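Local coordinates for ABC transporter, substrate-binding protein (Clostridium perfringens, PDB 4EDP) that probably captures a solute outside the cell and hands it to the membrane components of an ABC importer, at residues A[239-242]-A[243-247]. Sequence-based numbering, arbitrary orientation. Where two conformers were deposited one is given.
Sequences FAFG and TISKA
Four successive i to i+4 bonds, from Thr243 N to Phe239 O through Lys246 N to Gly242 O, mark one continuous run of alpha-helical bonds, straightest where Ile244 N meets Ala240 O (2.8 Å, 169°). Ser245 illustrates how a hydroxyl can join this bonding pattern. A chi1 of -68° swings Ser245 OG back over the preceding turn, where it donates to Phe241 O at 2.8 Å. That oxygen is gripped twice, for Ser245 N also bonds to it, from the opposite face of the carbonyl plane. The same hydroxyl oxygen rests over one face of the Phe241 ring, toward its rim, with Ser245 OG 3.4 Å from Phe241 CE1. The helix, 238-247, directly follows strand 233-237 in a lobe of the periplasmic-binding-protein-like fold, and Ser237 OG is hydrogen-bonded to Ala240 N near the start of the helix. The side chains of Phe241 and Ile244 touch Val144 of strand 135-145, while Ile244 also meets Phe226 of helix 219-227. Ile244 lays its CG1 branch against the preceding turn, Ile244 CG1 coming within 3.1 Å of Ala240 O. In the conformer described, Thr243 OG1 makes only a weak, doubtful bond to Phe239 O and approaches the Phe239 ring obliquely.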
ATOM      1  N   PHE A 239      -3.006   7.873   5.285  1.00 14.76           N
ATOM      2  CA  PHE A 239      -4.464   8.028   5.448  1.00 16.47           C
ATOM      3  C   PHE A 239      -4.851   8.149   6.939  1.00 16.39           C
ATOM      4  O   PHE A 239      -5.666   9.011   7.335  1.00 17.46           O
ATOM      5  CB  PHE A 239      -5.231   6.867   4.796  1.00 18.45           C
ATOM      6  CG  PHE A 239      -6.727   6.963   4.988  1.00 24.41           C
ATOM      7  CD1 PHE A 239      -7.500   7.745   4.146  1.00 29.56           C
ATOM      8  CD2 PHE A 239      -7.354   6.306   6.039  1.00 28.99           C
ATOM      9  CE1 PHE A 239      -8.874   7.862   4.347  1.00 31.91           C
ATOM     10  CE2 PHE A 239      -8.718   6.410   6.234  1.00 31.08           C
ATOM     11  CZ  PHE A 239      -9.480   7.188   5.387  1.00 32.13           C
ATOM     12  N   ALA A 240      -4.250   7.293   7.759  1.00 14.93           N
ATOM     13  CA  ALA A 240      -4.479   7.239   9.207  1.00 15.67           C
ATOM     14  C   ALA A 240      -4.023   8.535   9.890  1.00 16.19           C
ATOM     15  O   ALA A 240      -4.697   9.026  10.813  1.00 16.75           O
ATOM     16  CB  ALA A 240      -3.780   6.021   9.817  1.00 15.97           C
ATOM     17  N   PHE A 241      -2.906   9.116   9.447  1.00 16.16           N
ATOM     18  CA  PHE A 241      -2.472  10.394  10.030  1.00 16.55           C
ATOM     19  C   PHE A 241      -3.580  11.439   9.835  1.00 17.30           C
ATOM     20  O   PHE A 241      -3.889  12.248  10.727  1.00 17.45           O
ATOM     21  CB  PHE A 241      -1.144  10.877   9.449  1.00 16.34           C
ATOM     22  CG  PHE A 241      -0.741  12.234   9.951  1.00 15.94           C
ATOM     23  CD1 PHE A 241      -0.427  12.418  11.268  1.00 16.34           C
ATOM     24  CD2 PHE A 241      -0.639  13.318   9.096  1.00 19.94           C
ATOM     25  CE1 PHE A 241      -0.063  13.663  11.756  1.00 17.36           C
ATOM     26  CE2 PHE A 241      -0.275  14.567   9.578  1.00 19.12           C
ATOM     27  CZ  PHE A 241       0.007  14.737  10.904  1.00 18.82           C
ATOM     28  N   GLY A 242      -4.199  11.427   8.667  1.00 18.39           N
ATOM     29  CA  GLY A 242      -5.303  12.363   8.423  1.00 19.70           C
ATOM     30  C   GLY A 242      -6.474  12.173   9.383  1.00 20.68           C
ATOM     31  O   GLY A 242      -7.025  13.147   9.934  1.00 21.90           O
ATOM     32  N   THR A 243      -6.850  10.917   9.589  0.50 20.71           N
ATOM     33  CA  THR A 243      -7.959  10.584  10.472  0.50 21.38           C
ATOM     34  C   THR A 243      -7.652  10.941  11.934  0.50 20.76           C
ATOM     35  O   THR A 243      -8.485  11.512  12.632  0.50 21.35           O
ATOM     36  CB  THR A 243      -8.296   9.087  10.368  0.50 21.77           C
ATOM     37  OG1 THR A 243      -8.563   8.744   8.997  0.50 23.46           O
ATOM     38  CG2 THR A 243      -9.503   8.747  11.231  0.50 23.72           C
ATOM     39  N   ILE A 244      -6.450  10.605  12.392  1.00 18.59           N
ATOM     40  CA  ILE A 244      -6.046  10.884  13.765  1.00 18.50           C
ATOM     41  C   ILE A 244      -5.982  12.386  13.996  1.00 19.45           C
ATOM     42  O   ILE A 244      -6.382  12.877  15.052  1.00 20.06           O
ATOM     43  CB  ILE A 244      -4.651  10.285  14.060  1.00 15.99           C
ATOM     44  CG1 ILE A 244      -4.686   8.767  13.903  1.00 16.64           C
ATOM     45  CG2 ILE A 244      -4.188  10.658  15.459  1.00 17.01           C
ATOM     46  CD1 ILE A 244      -3.271   8.139  13.752  1.00 15.23           C
ATOM     47  N   SER A 245      -5.487  13.112  12.995  1.00 20.78           N
ATOM     48  CA  SER A 245      -5.342  14.568  13.105  1.00 22.86           C
ATOM     49  C   SER A 245      -6.669  15.257  13.315  1.00 25.16           C
ATOM     50  O   SER A 245      -6.735  16.285  13.986  1.00 26.73           O
ATOM     51  CB  SER A 245      -4.658  15.138  11.879  1.00 21.33           C
ATOM     52  OG  SER A 245      -3.331  14.714  11.825  1.00 26.59           O
ATOM     53  N   LYS A 246      -7.733  14.702  12.747  1.00 27.84           N
ATOM     54  CA  LYS A 246      -9.051  15.291  12.958  1.00 30.48           C
ATOM     55  C   LYS A 246      -9.474  15.143  14.408  1.00 30.62           C
ATOM     56  O   LYS A 246     -10.122  16.023  14.962  1.00 31.55           O
ATOM     57  CB  LYS A 246     -10.113  14.682  12.044  1.00 32.38           C
ATOM     58  CG  LYS A 246      -9.973  15.056  10.570  1.00 37.25           C
ATOM     59  CD  LYS A 246     -11.323  14.897   9.826  1.00 42.55           C
ATOM     60  CE  LYS A 246     -12.390  15.852  10.420  1.00 46.94           C
ATOM     61  NZ  LYS A 246     -13.713  15.778   9.739  1.00 49.87           N
ATOM     62  N   ALA A 247      -9.090  14.043  15.046  1.00 29.48           N
ATOM     63  CA  ALA A 247      -9.449  13.826  16.437  1.00 28.91           C
ATOM     64  C   ALA A 247      -8.477  14.501  17.402  1.00 28.96           C
ATOM     65  O   ALA A 247      -8.879  14.950  18.479  1.00 29.81           O
ATOM     66  CB  ALA A 247      -9.541  12.331  16.736  1.00 29.77           C
TER